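PDB 3RZA: tripeptidase from Staphylococcus aureus subsp. aureus, which probably cleaves the N-terminal residue from tripeptides, as a metal-dependent peptidase of the M20 family. Local coordinates for residues A[89-93]-A[387-392]; A[94-100]-A[157-163]; A[183-189]-A[356-362]. One frame throughout, in Å; residues are numbered along the deposited sequence.

Overall arrangement
Contacts 2 and 3 lie side by side in the central mixed sheet, their centres about 12 Å apart, because strands 93-98 and 181-184 are neighbours there and the backbones of Thr96, Tyr183 and Ile185 join them. Both reach the same zinc ion. Contact 1 is more remote, its centre about 21 Å from that of contact 2 and 19 Å from that of contact 3; it ties the entry to strand 93-98 to the final helix, 374-393. Along the chain contact 2 closes before contact 3 opens, and contact 1 spans both. Strand 93-98 thus runs from a helix-packed start at contact 1 to a metal-binding end at contact 2.

Contact 1. Residues A[89-93]-A[387-392]; sequences EVPKL and IIKIVA
Val90 and Pro91 lean against the last turn of helix 374-393, while Leu93, two residues further on, presses into the helix one turn earlier. Val90 can be followed outward from its backbone. Its CB points to the helix and lies 3.6 Å from Val391 O. From there CG1 runs on to Ala392 O, at 3.5 Å, and CG2 remains beside Val391 O, at 4.0 Å. With CG1 anti to its own carbonyl carbon (chi1 -48°), the valine spreads its two methyls over two successive helix carbonyls. A beta-branched residue suits this place because it offers two methyls close to the backbone, which fit against those carbonyls.

Pro91 supplies the next touch in two ways: its ring CB meets Val391 CG1, and its carbonyl O lies 3.4 Å from that same methyl. The proline ring restrains phi, in keeping with the extended course of the chain as it enters strand 93-98. This is the layered alpha/beta build of the M20 catalytic domain, in which helices pack against a central sheet, and the final helix is attached here to the start of an inner strand. Beta branching serves Val391 well, since CG1 faces Pro91 while CG2 turns toward Leu93.

Leu93 makes the deeper part of the contact. Its CG stands anti to the backbone N (chi1 -179°), which carries the isobutyl end out to the helix. There CD2 lies 4.1 Å from both Ile387 CG2 and Ile388 CG1, and 4.3 Å from Val391 CG2. It thus sits among two consecutive isoleucines, which the leucine crosses at about a right angle, and, a turn on from Ile387, Val391. Phe181 and Tyr183 of the adjoining strand 181-184 also touch Leu93, and Ile388 reaches on to Val140 and Ile144 of helix 128-147.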
ATOM      1  N   GLU A  89      39.375  47.013  -0.803  1.00 40.89           N
ATOM      2  CA  GLU A  89      38.723  45.745  -0.469  1.00 40.29           C
ATOM      3  C   GLU A  89      37.245  45.748  -0.885  1.00 39.45           C
ATOM      4  O   GLU A  89      36.561  46.773  -0.755  1.00 38.51           O
ATOM      5  CB  GLU A  89      38.820  45.468   1.035  1.00 41.10           C
ATOM      6  N   VAL A  90      36.762  44.591  -1.360  1.00 35.47           N
ATOM      7  CA  VAL A  90      35.373  44.418  -1.812  1.00 32.64           C
ATOM      8  C   VAL A  90      34.754  43.175  -1.135  1.00 31.26           C
ATOM      9  O   VAL A  90      35.498  42.345  -0.593  1.00 30.42           O
ATOM     10  CB  VAL A  90      35.286  44.263  -3.356  1.00 32.79           C
ATOM     11  CG1 VAL A  90      36.107  45.345  -4.063  1.00 30.45           C
ATOM     12  CG2 VAL A  90      35.726  42.862  -3.795  1.00 27.32           C
ATOM     13  N   PRO A  91      33.402  43.040  -1.170  1.00 28.74           N
ATOM     14  CA  PRO A  91      32.768  41.914  -0.520  1.00 28.73           C
ATOM     15  C   PRO A  91      33.223  40.537  -1.024  1.00 27.69           C
ATOM     16  O   PRO A  91      33.635  40.390  -2.196  1.00 25.58           O
ATOM     17  CB  PRO A  91      31.285  42.120  -0.852  1.00 27.90           C
ATOM     18  CG  PRO A  91      31.141  43.545  -0.967  1.00 29.21           C
ATOM     19  CD  PRO A  91      32.382  43.999  -1.643  1.00 29.77           C
ATOM     20  N   LYS A  92      33.166  39.563  -0.119  1.00 24.51           N
ATOM     21  CA  LYS A  92      33.580  38.198  -0.406  1.00 24.18           C
ATOM     22  C   LYS A  92      32.328  37.435  -0.768  1.00 22.62           C
ATOM     23  O   LYS A  92      31.360  37.437   0.000  1.00 22.66           O
ATOM     24  CB  LYS A  92      34.252  37.572   0.808  1.00 24.96           C
ATOM     25  CG  LYS A  92      35.539  38.300   1.273  1.00 28.96           C
ATOM     26  CD  LYS A  92      36.028  37.696   2.571  1.00 29.94           C
ATOM     27  CE  LYS A  92      37.417  38.166   2.944  1.00 33.98           C
ATOM     28  NZ  LYS A  92      37.865  37.524   4.217  1.00 33.38           N
ATOM     29  N   LEU A  93      32.362  36.789  -1.933  1.00 20.64           N
ATOM     30  CA  LEU A  93      31.214  36.133  -2.549  1.00 20.60           C
ATOM     31  C   LEU A  93      31.385  34.648  -2.470  1.00 19.71           C
ATOM     32  O   LEU A  93      32.523  34.152  -2.493  1.00 21.23           O
ATOM     33  CB  LEU A  93      31.145  36.528  -4.031  1.00 22.34           C
ATOM     34  CG  LEU A  93      30.002  35.988  -4.889  1.00 24.93           C
ATOM     35  CD1 LEU A  93      28.627  36.325  -4.279  1.00 27.00           C
ATOM     36  CD2 LEU A  93      30.147  36.572  -6.264  1.00 28.27           C
ATOM     37  N   ILE A 387      27.443  39.484 -11.978  1.00 19.67           N
ATOM     38  CA  ILE A 387      27.402  39.535 -10.493  1.00 18.94           C
ATOM     39  C   ILE A 387      28.798  39.671  -9.880  1.00 19.14           C
ATOM     40  O   ILE A 387      28.992  40.471  -8.973  1.00 22.39           O
ATOM     41  CB  ILE A 387      26.682  38.271  -9.893  1.00 17.38           C
ATOM     42  CG1 ILE A 387      25.181  38.344 -10.160  1.00 17.97           C
ATOM     43  CG2 ILE A 387      26.978  38.123  -8.380  1.00 14.38           C
ATOM     44  CD1 ILE A 387      24.414  37.078  -9.836  1.00 17.40           C
ATOM     45  N   ILE A 388      29.758  38.893 -10.386  1.00 20.43           N
ATOM     46  CA  ILE A 388      31.166  39.011  -9.964  1.00 21.32           C
ATOM     47  C   ILE A 388      31.740  40.419 -10.252  1.00 22.58           C
ATOM     48  O   ILE A 388      32.457  40.979  -9.397  1.00 19.28           O
ATOM     49  CB  ILE A 388      32.063  37.922 -10.621  1.00 20.44           C
ATOM     50  CG1 ILE A 388      31.791  36.561  -9.987  1.00 19.99           C
ATOM     51  CG2 ILE A 388      33.553  38.252 -10.475  1.00 18.96           C
ATOM     52  CD1 ILE A 388      32.381  35.386 -10.792  1.00 22.05           C
ATOM     53  N   LYS A 389      31.402  40.980 -11.431  1.00 21.97           N
ATOM     54  CA  LYS A 389      31.840  42.346 -11.807  1.00 23.66           C
ATOM     55  C   LYS A 389      31.214  43.424 -10.920  1.00 22.65           C
ATOM     56  O   LYS A 389      31.896  44.383 -10.550  1.00 22.73           O
ATOM     57  CB  LYS A 389      31.528  42.663 -13.292  1.00 27.11           C
ATOM     58  CG  LYS A 389      32.431  41.958 -14.325  1.00 29.56           C
ATOM     59  CD  LYS A 389      31.987  42.281 -15.767  1.00 34.82           C
ATOM     60  CE  LYS A 389      33.127  42.112 -16.749  1.00 40.71           C
ATOM     61  NZ  LYS A 389      32.723  42.333 -18.182  1.00 49.41           N
ATOM     62  N   ILE A 390      29.915  43.275 -10.610  1.00 22.09           N
ATOM     63  CA  ILE A 390      29.192  44.251  -9.780  1.00 22.18           C
ATOM     64  C   ILE A 390      29.733  44.248  -8.333  1.00 22.42           C
ATOM     65  O   ILE A 390      29.965  45.311  -7.759  1.00 23.88           O
ATOM     66  CB  ILE A 390      27.652  44.004  -9.792  1.00 20.02           C
ATOM     67  CG1 ILE A 390      27.060  44.336 -11.176  1.00 20.23           C
ATOM     68  CG2 ILE A 390      26.955  44.869  -8.722  1.00 23.17           C
ATOM     69  CD1 ILE A 390      25.707  43.630 -11.477  1.00 18.07           C
ATOM     70  N   VAL A 391      29.939  43.051  -7.781  1.00 21.61           N
ATOM     71  CA  VAL A 391      30.593  42.875  -6.472  1.00 24.65           C
ATOM     72  C   VAL A 391      32.001  43.517  -6.456  1.00 27.32           C
ATOM     73  O   VAL A 391      32.373  44.173  -5.474  1.00 25.56           O
ATOM     74  CB  VAL A 391      30.666  41.352  -6.058  1.00 24.12           C
ATOM     75  CG1 VAL A 391      31.512  41.152  -4.794  1.00 24.69           C
ATOM     76  CG2 VAL A 391      29.250  40.778  -5.839  1.00 19.76           C
ATOM     77  N   ALA A 392      32.746  43.362  -7.566  1.00 27.04           N
ATOM     78  CA  ALA A 392      34.103  43.922  -7.684  1.00 29.09           C
ATOM     79  C   ALA A 392      34.158  45.468  -7.689  1.00 33.65           C
ATOM     80  O   ALA A 392      35.182  46.024  -7.318  1.00 34.17           O
ATOM     81  CB  ALA A 392      34.815  43.356  -8.937  1.00 26.87           C
TER

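Contact 2. Residues A[94-100]-A[157-163]; sequences YLTSHMD and VITVGEE. With ZN (zinc ion), chain C; CA (calcium ion), chain D.
Two parallel strands of the central sheet, 94-98 and 157-159, run to the metal site. Val157 N binds Leu95 O, Thr159 N binds Ser97 O, and Met99 N binds Thr159 O almost straight (173°). Ser97 N bonds to Val157 O, and threonine suits its place beside it because a hydroxyl can add a second bond from the opposite face: Thr96 OG1, anti to the backbone N (chi1 -173°), lies 2.7 Å from Val157 O.

At the end of its strand, His98 holds the zinc ion through NE2 at 2.1 Å. Glu162 lies along one face of the imidazole, its CB 3.7 Å from the ring centroid and its carboxylate stacked with the ring, the planes 12° apart. Asp100 has two oxygens to share: His98 ND1 gives weak bonds to its OD1 and backbone O, while OD2 takes Glu163 N at 2.9 Å on the syn side and binds Thr40. Both Glu163 oxygens bind the calcium ion, OE2 the closer at 2.2 Å.

Asp129 and water 1 bridge the metals; Asp186 completes the zinc site and His366 the calcium site. The layout is the M20 two-metal centre, usually dizinc, with calcium here in the second place.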
ATOM      1  N   TYR A  94      30.271  33.918  -2.398  1.00 18.36           N
ATOM      2  CA  TYR A  94      30.276  32.497  -2.718  1.00 17.00           C
ATOM      3  C   TYR A  94      29.193  32.173  -3.726  1.00 17.43           C
ATOM      4  O   TYR A  94      28.206  32.878  -3.828  1.00 17.02           O
ATOM      5  CB  TYR A  94      30.166  31.593  -1.461  1.00 17.86           C
ATOM      6  CG  TYR A  94      28.755  31.204  -1.099  1.00 20.48           C
ATOM      7  CD1 TYR A  94      27.943  32.078  -0.386  1.00 18.30           C
ATOM      8  CD2 TYR A  94      28.214  29.968  -1.494  1.00 20.30           C
ATOM      9  CE1 TYR A  94      26.641  31.760  -0.082  1.00 19.05           C
ATOM     10  CE2 TYR A  94      26.899  29.645  -1.196  1.00 21.40           C
ATOM     11  CZ  TYR A  94      26.115  30.549  -0.476  1.00 18.31           C
ATOM     12  OH  TYR A  94      24.808  30.223  -0.161  1.00 23.17           O
ATOM     13  N   LEU A  95      29.419  31.098  -4.479  1.00 18.21           N
ATOM     14  CA  LEU A  95      28.454  30.556  -5.425  1.00 17.99           C
ATOM     15  C   LEU A  95      28.387  29.069  -5.157  1.00 16.92           C
ATOM     16  O   LEU A  95      29.424  28.469  -4.891  1.00 20.33           O
ATOM     17  CB  LEU A  95      28.921  30.808  -6.851  1.00 17.98           C
ATOM     18  CG  LEU A  95      29.133  32.260  -7.273  1.00 18.28           C
ATOM     19  CD1 LEU A  95      29.915  32.294  -8.601  1.00 17.21           C
ATOM     20  CD2 LEU A  95      27.781  32.986  -7.388  1.00 15.82           C
ATOM     21  N   THR A  96      27.193  28.478  -5.232  1.00 15.24           N
ATOM     22  CA  THR A  96      27.012  27.036  -5.011  1.00 17.89           C
ATOM     23  C   THR A  96      26.102  26.369  -6.041  1.00 18.70           C
ATOM     24  O   THR A  96      25.112  26.952  -6.474  1.00 21.66           O
ATOM     25  CB  THR A  96      26.522  26.695  -3.564  1.00 18.85           C
ATOM     26  OG1 THR A  96      26.530  25.277  -3.373  1.00 23.35           O
ATOM     27  CG2 THR A  96      25.134  27.203  -3.297  1.00 22.43           C
ATOM     28  N   SER A  97      26.543  25.198  -6.510  1.00 17.69           N
ATOM     29  CA  SER A  97      25.725  24.269  -7.253  1.00 19.68           C
ATOM     30  C   SER A  97      25.965  22.890  -6.695  1.00 17.18           C
ATOM     31  O   SER A  97      26.874  22.705  -5.914  1.00 20.54           O
ATOM     32  CB  SER A  97      26.077  24.325  -8.743  1.00 20.94           C
ATOM     33  OG  SER A  97      25.335  25.356  -9.380  1.00 24.78           O
ATOM     34  N   HIS A  98      25.098  21.950  -7.036  1.00 16.21           N
ATOM     35  CA  HIS A  98      25.239  20.558  -6.580  1.00 15.83           C
ATOM     36  C   HIS A  98      25.592  19.631  -7.754  1.00 16.04           C
ATOM     37  O   HIS A  98      25.079  19.803  -8.865  1.00 17.17           O
ATOM     38  CB  HIS A  98      23.992  20.073  -5.827  1.00 15.46           C
ATOM     39  CG  HIS A  98      22.750  20.003  -6.645  1.00 19.29           C
ATOM     40  ND1 HIS A  98      22.341  18.853  -7.281  1.00 21.26           N
ATOM     41  CD2 HIS A  98      21.749  20.899  -6.806  1.00 18.16           C
ATOM     42  CE1 HIS A  98      21.168  19.065  -7.852  1.00 19.77           C
ATOM     43  NE2 HIS A  98      20.783  20.296  -7.568  1.00 21.02           N
HETATM   44  N   MSE A  99      26.486  18.677  -7.493  1.00 15.89           N
HETATM   45  CA  MSE A  99      27.029  17.791  -8.533  1.00 15.54           C
HETATM   46  C   MSE A  99      26.177  16.539  -8.787  1.00 17.92           C
HETATM   47  O   MSE A  99      26.400  15.838  -9.792  1.00 18.05           O
HETATM   48  CB  MSE A  99      28.470  17.421  -8.201  1.00 15.65           C
HETATM   49  CG  MSE A  99      28.650  16.381  -7.139  1.00 13.67           C
HETATM   50 SE   MSE A  99      30.480  16.177  -6.702  0.75 12.15          SE
HETATM   51  CE  MSE A  99      30.678  17.770  -5.587  1.00  9.84           C
ATOM     52  N   ASP A 100      25.236  16.239  -7.875  1.00 17.34           N
ATOM     53  CA  ASP A 100      24.339  15.081  -8.025  1.00 18.12           C
ATOM     54  C   ASP A 100      23.048  15.408  -8.813  1.00 20.64           C
ATOM     55  O   ASP A 100      22.620  16.554  -8.884  1.00 17.09           O
ATOM     56  CB  ASP A 100      23.978  14.437  -6.675  1.00 16.39           C
ATOM     57  CG  ASP A 100      23.165  15.369  -5.745  1.00 19.74           C
ATOM     58  OD1 ASP A 100      23.520  16.558  -5.636  1.00 18.64           O
ATOM     59  OD2 ASP A 100      22.196  14.904  -5.110  1.00 20.26           O
ATOM     60  N   VAL A 157      31.261  26.457  -4.160  1.00 17.59           N
ATOM     61  CA  VAL A 157      30.907  25.403  -3.212  1.00 19.59           C
ATOM     62  C   VAL A 157      30.106  24.345  -3.971  1.00 19.69           C
ATOM     63  O   VAL A 157      28.974  24.604  -4.391  1.00 18.21           O
ATOM     64  CB  VAL A 157      30.076  25.970  -2.012  1.00 21.42           C
ATOM     65  CG1 VAL A 157      29.704  24.874  -1.057  1.00 19.14           C
ATOM     66  CG2 VAL A 157      30.862  27.060  -1.285  1.00 21.57           C
ATOM     67  N   ILE A 158      30.698  23.161  -4.163  1.00 19.75           N
ATOM     68  CA  ILE A 158      30.081  22.098  -4.978  1.00 17.91           C
ATOM     69  C   ILE A 158      29.644  20.979  -4.038  1.00 18.97           C
ATOM     70  O   ILE A 158      30.491  20.305  -3.419  1.00 17.82           O
ATOM     71  CB  ILE A 158      31.032  21.537  -6.075  1.00 16.60           C
ATOM     72  CG1 ILE A 158      31.897  22.636  -6.715  1.00 19.32           C
ATOM     73  CG2 ILE A 158      30.236  20.796  -7.131  1.00 15.69           C
ATOM     74  CD1 ILE A 158      31.138  23.827  -7.256  1.00 21.58           C
ATOM     75  N   THR A 159      28.324  20.802  -3.903  1.00 18.13           N
ATOM     76  CA  THR A 159      27.777  19.884  -2.920  1.00 18.47           C
ATOM     77  C   THR A 159      27.398  18.553  -3.528  1.00 16.78           C
ATOM     78  O   THR A 159      27.177  18.434  -4.740  1.00 15.90           O
ATOM     79  CB  THR A 159      26.521  20.436  -2.238  1.00 17.94           C
ATOM     80  OG1 THR A 159      25.499  20.595  -3.216  1.00 18.20           O
ATOM     81  CG2 THR A 159      26.810  21.726  -1.605  1.00 20.53           C
ATOM     82  N   VAL A 160      27.263  17.591  -2.643  1.00 15.79           N
ATOM     83  CA  VAL A 160      26.821  16.229  -2.964  1.00 15.10           C
ATOM     84  C   VAL A 160      25.483  16.048  -2.263  1.00 18.18           C
ATOM     85  O   VAL A 160      25.112  16.859  -1.399  1.00 16.32           O
ATOM     86  CB  VAL A 160      27.809  15.190  -2.484  1.00 16.45           C
ATOM     87  CG1 VAL A 160      29.068  15.174  -3.404  1.00 13.43           C
ATOM     88  CG2 VAL A 160      28.193  15.432  -1.007  1.00 12.87           C
ATOM     89  N   GLY A 161      24.707  15.066  -2.708  1.00 17.45           N
ATOM     90  CA  GLY A 161      23.482  14.701  -2.039  1.00 17.33           C
ATOM     91  C   GLY A 161      22.391  15.741  -1.903  1.00 18.61           C
ATOM     92  O   GLY A 161      21.531  15.584  -1.046  1.00 20.24           O
ATOM     93  N   GLU A 162      22.403  16.801  -2.722  1.00 15.92           N
ATOM     94  CA  GLU A 162      21.334  17.793  -2.665  1.00 18.59           C
ATOM     95  C   GLU A 162      19.967  17.161  -2.920  1.00 18.30           C
ATOM     96  O   GLU A 162      19.001  17.497  -2.239  1.00 18.51           O
ATOM     97  CB  GLU A 162      21.586  18.961  -3.626  1.00 17.91           C
ATOM     98  CG  GLU A 162      20.674  20.209  -3.402  1.00 20.20           C
ATOM     99  CD  GLU A 162      19.317  20.207  -4.167  1.00 22.59           C
ATOM    100  OE1 GLU A 162      18.998  19.296  -4.986  1.00 21.82           O
ATOM    101  OE2 GLU A 162      18.553  21.153  -3.942  1.00 32.81           O
ATOM    102  N   GLU A 163      19.932  16.210  -3.845  1.00 18.40           N
ATOM    103  CA  GLU A 163      18.708  15.496  -4.214  1.00 22.53           C
ATOM    104  C   GLU A 163      18.290  14.390  -3.258  1.00 20.73           C
ATOM    105  O   GLU A 163      17.258  13.806  -3.471  1.00 19.84           O
ATOM    106  CB  GLU A 163      18.855  14.886  -5.622  1.00 22.18           C
ATOM    107  CG  GLU A 163      19.234  15.857  -6.703  1.00 23.66           C
ATOM    108  CD  GLU A 163      18.132  16.761  -7.111  1.00 26.10           C
ATOM    109  OE1 GLU A 163      17.101  16.923  -6.409  1.00 22.18           O
ATOM    110  OE2 GLU A 163      18.257  17.344  -8.207  1.00 23.39           O
TER
HETATM  111 ZN    ZN C 401      18.990  21.319  -8.116  1.00 26.60          ZN
HETATM  112 CA    CA D 402      16.545  18.707  -8.428  1.00 32.28          CA
HETATM  113  O   HOH W   1      17.172  20.865  -7.198  1.00 33.92           O

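Contact 3. Residues A[183-189]-A[356-362]; sequences YAIDASA and VILGVGY. With ZN (zinc ion), chain C.
Asp186, a zinc ligand, is met by the hydroxyl of Tyr362. Asp186 OD1 binds the metal at 2.1 Å and OD2 more loosely at 2.7 Å, an asymmetric bidentate grip. OD1 also accepts the hydroxyl of Tyr362, whose OH lies 2.8 Å from Asp186 OD1. The tyrosine approaches from above the carboxylate plane, and its ring stands 78° from that plane, with OD1 at the ring edge. A carboxylate can serve metal and hydroxyl at once, and the long tyrosine spans the gap from its own backbone. Its OH also takes a hydrogen bond from water 2, which bonds to Ser188 OG as well. His98 and Asp129 share the zinc, with water 1 as a further ligand.

The second shell is backbone. Strands 183-184 and 356-359 pair in parallel, Ala184 N binding Val356 O and Leu358 N binding Ala184 O. The chain then turns a corner at Ile185, the centre of an inverse gamma turn, and the register slips by one residue in a beta bulge. Pairing resumes as Ala187 N meets Leu358 O and Val360 N meets Ala187 O at 3.0 Å (172°). The Asp186 CB points away from strand 356-359, and chi1 of -169° swings the carboxylate back to the zinc and Tyr362. Gly359, at the strand's end, suits its place because a side chain there would run into Ala189 O; Gly361, at positive phi, gives its N to Ala189 O at 2.9 Å.

Around this lies hydrocarbon. Tyr183 CD1 rests 3.4 Å from Val356 CG2, and Ala184 CB is small enough to admit Ile357 CD1 at 3.6 Å. Val360 crosses Ile185 at about a right angle, CG2 to CG2. On the outside, Tyr183 and Val356 are covered by helix 318-329, Ile185 and Val360 by helix 374-393 through Leu380, and strand 93-98 flanks 181-184 on its other edge.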
ATOM      1  N   TYR A 183      25.113  33.032  -3.637  1.00 16.79           N
ATOM      2  CA  TYR A 183      24.084  32.631  -4.569  1.00 17.71           C
ATOM      3  C   TYR A 183      24.110  31.144  -4.799  1.00 18.26           C
ATOM      4  O   TYR A 183      25.153  30.604  -5.180  1.00 22.39           O
ATOM      5  CB  TYR A 183      24.283  33.341  -5.897  1.00 16.01           C
ATOM      6  CG  TYR A 183      24.239  34.830  -5.737  1.00 17.63           C
ATOM      7  CD1 TYR A 183      23.016  35.495  -5.602  1.00 13.28           C
ATOM      8  CD2 TYR A 183      25.427  35.576  -5.610  1.00 12.93           C
ATOM      9  CE1 TYR A 183      22.970  36.879  -5.413  1.00 17.97           C
ATOM     10  CE2 TYR A 183      25.391  36.954  -5.413  1.00 15.81           C
ATOM     11  CZ  TYR A 183      24.162  37.604  -5.321  1.00 14.06           C
ATOM     12  OH  TYR A 183      24.130  38.976  -5.096  1.00 17.49           O
ATOM     13  N   ALA A 184      22.973  30.483  -4.580  1.00 16.06           N
ATOM     14  CA  ALA A 184      22.764  29.111  -5.060  1.00 14.99           C
ATOM     15  C   ALA A 184      22.232  29.178  -6.486  1.00 16.85           C
ATOM     16  O   ALA A 184      21.184  29.755  -6.716  1.00 17.55           O
ATOM     17  CB  ALA A 184      21.820  28.374  -4.147  1.00 13.07           C
ATOM     18  N   ILE A 185      22.980  28.615  -7.440  1.00 17.27           N
ATOM     19  CA  ILE A 185      22.626  28.661  -8.857  1.00 17.56           C
ATOM     20  C   ILE A 185      21.756  27.432  -9.129  1.00 18.82           C
ATOM     21  O   ILE A 185      22.204  26.455  -9.750  1.00 21.30           O
ATOM     22  CB  ILE A 185      23.910  28.698  -9.790  1.00 17.58           C
ATOM     23  CG1 ILE A 185      24.910  29.803  -9.337  1.00 20.51           C
ATOM     24  CG2 ILE A 185      23.507  28.919 -11.262  1.00 11.34           C
ATOM     25  CD1 ILE A 185      26.265  29.734 -10.048  1.00 17.47           C
ATOM     26  N   ASP A 186      20.518  27.460  -8.626  1.00 17.03           N
ATOM     27  CA  ASP A 186      19.691  26.253  -8.524  1.00 18.82           C
ATOM     28  C   ASP A 186      18.174  26.517  -8.219  1.00 18.04           C
ATOM     29  O   ASP A 186      17.573  25.796  -7.442  1.00 18.26           O
ATOM     30  CB  ASP A 186      20.297  25.319  -7.428  1.00 19.19           C
ATOM     31  CG  ASP A 186      19.690  23.912  -7.420  1.00 18.94           C
ATOM     32  OD1 ASP A 186      19.353  23.395  -8.501  1.00 18.07           O
ATOM     33  OD2 ASP A 186      19.568  23.309  -6.327  1.00 17.87           O
ATOM     34  N   ALA A 187      17.576  27.521  -8.863  1.00 17.63           N
ATOM     35  CA  ALA A 187      16.121  27.805  -8.737  1.00 19.21           C
ATOM     36  C   ALA A 187      15.372  27.411 -10.018  1.00 19.59           C
ATOM     37  O   ALA A 187      15.873  27.643 -11.125  1.00 17.25           O
ATOM     38  CB  ALA A 187      15.906  29.269  -8.429  1.00 17.45           C
ATOM     39  N   SER A 188      14.188  26.800  -9.863  1.00 22.20           N
ATOM     40  CA  SER A 188      13.248  26.581 -10.984  1.00 22.90           C
ATOM     41  C   SER A 188      12.518  27.882 -11.271  1.00 23.56           C
ATOM     42  O   SER A 188      11.409  28.116 -10.795  1.00 26.85           O
ATOM     43  CB  SER A 188      12.243  25.464 -10.653  1.00 24.59           C
ATOM     44  OG  SER A 188      12.903  24.222 -10.472  1.00 26.70           O
ATOM     45  N   ALA A 189      13.179  28.749 -12.011  1.00 21.02           N
ATOM     46  CA  ALA A 189      12.647  30.054 -12.370  1.00 19.03           C
ATOM     47  C   ALA A 189      13.447  30.549 -13.570  1.00 18.20           C
ATOM     48  O   ALA A 189      14.532  30.062 -13.844  1.00 17.66           O
ATOM     49  CB  ALA A 189      12.749  31.056 -11.187  1.00 18.28           C
ATOM     50  N   VAL A 356      20.645  33.851  -1.613  1.00 19.39           N
ATOM     51  CA  VAL A 356      19.442  33.827  -2.449  1.00 17.95           C
ATOM     52  C   VAL A 356      19.732  32.875  -3.610  1.00 18.63           C
ATOM     53  O   VAL A 356      20.894  32.499  -3.834  1.00 17.84           O
ATOM     54  CB  VAL A 356      19.076  35.271  -2.947  1.00 17.13           C
ATOM     55  CG1 VAL A 356      18.955  36.224  -1.739  1.00 15.89           C
ATOM     56  CG2 VAL A 356      20.082  35.782  -3.928  1.00 17.87           C
ATOM     57  N   ILE A 357      18.686  32.484  -4.333  1.00 17.03           N
ATOM     58  CA  ILE A 357      18.753  31.376  -5.266  1.00 16.41           C
ATOM     59  C   ILE A 357      18.424  31.937  -6.652  1.00 17.15           C
ATOM     60  O   ILE A 357      17.356  32.525  -6.838  1.00 17.25           O
ATOM     61  CB  ILE A 357      17.766  30.204  -4.907  1.00 17.47           C
ATOM     62  CG1 ILE A 357      17.547  30.070  -3.389  1.00 19.31           C
ATOM     63  CG2 ILE A 357      18.268  28.865  -5.474  1.00 15.37           C
ATOM     64  CD1 ILE A 357      18.861  29.774  -2.590  1.00 15.35           C
ATOM     65  N   LEU A 358      19.349  31.763  -7.602  1.00 15.37           N
ATOM     66  CA  LEU A 358      19.213  32.299  -8.945  1.00 16.39           C
ATOM     67  C   LEU A 358      18.448  31.328  -9.820  1.00 16.38           C
ATOM     68  O   LEU A 358      18.727  30.120  -9.802  1.00 17.09           O
ATOM     69  CB  LEU A 358      20.587  32.530  -9.575  1.00 15.25           C
ATOM     70  CG  LEU A 358      21.532  33.482  -8.857  1.00 16.41           C
ATOM     71  CD1 LEU A 358      22.892  33.476  -9.583  1.00 15.70           C
ATOM     72  CD2 LEU A 358      20.938  34.900  -8.745  1.00 13.80           C
ATOM     73  N   GLY A 359      17.519  31.854 -10.618  1.00 16.32           N
ATOM     74  CA  GLY A 359      16.841  31.063 -11.628  1.00 15.15           C
ATOM     75  C   GLY A 359      17.826  30.517 -12.641  1.00 15.47           C
ATOM     76  O   GLY A 359      18.672  31.266 -13.134  1.00 15.23           O
ATOM     77  N   VAL A 360      17.756  29.203 -12.897  1.00 14.57           N
ATOM     78  CA  VAL A 360      18.596  28.523 -13.874  1.00 14.59           C
ATOM     79  C   VAL A 360      17.894  28.411 -15.263  1.00 17.66           C
ATOM     80  O   VAL A 360      18.571  28.220 -16.293  1.00 16.05           O
ATOM     81  CB  VAL A 360      19.017  27.110 -13.350  1.00 15.32           C
ATOM     82  CG1 VAL A 360      19.905  26.365 -14.365  1.00 12.92           C
ATOM     83  CG2 VAL A 360      19.758  27.245 -12.024  1.00 18.87           C
ATOM     84  N   GLY A 361      16.550  28.485 -15.298  1.00 17.43           N
ATOM     85  CA  GLY A 361      15.801  28.329 -16.551  1.00 17.91           C
ATOM     86  C   GLY A 361      15.677  26.887 -17.077  1.00 19.08           C
ATOM     87  O   GLY A 361      15.126  26.674 -18.165  1.00 17.76           O
ATOM     88  N   TYR A 362      16.129  25.898 -16.300  1.00 18.23           N
ATOM     89  CA  TYR A 362      15.923  24.486 -16.659  1.00 19.88           C
ATOM     90  C   TYR A 362      14.427  24.155 -16.550  1.00 19.83           C
ATOM     91  O   TYR A 362      13.664  24.862 -15.863  1.00 18.85           O
ATOM     92  CB  TYR A 362      16.819  23.512 -15.854  1.00 17.48           C
ATOM     93  CG  TYR A 362      16.951  23.731 -14.335  1.00 19.44           C
ATOM     94  CD1 TYR A 362      15.838  24.026 -13.520  1.00 19.03           C
ATOM     95  CD2 TYR A 362      18.178  23.573 -13.701  1.00 18.74           C
ATOM     96  CE1 TYR A 362      15.968  24.197 -12.145  1.00 19.18           C
ATOM     97  CE2 TYR A 362      18.302  23.750 -12.297  1.00 16.62           C
ATOM     98  CZ  TYR A 362      17.175  24.052 -11.541  1.00 16.40           C
ATOM     99  OH  TYR A 362      17.240  24.225 -10.155  1.00 17.20           O
TER
HETATM  100 ZN    ZN C 401      18.990  21.319  -8.116  1.00 26.60          ZN
HETATM  101  O   HOH W   2      14.882  22.994  -8.473  1.00 38.25           O
HETATM  102  O   HOH W   1      17.172  20.865  -7.198  1.00 33.92           O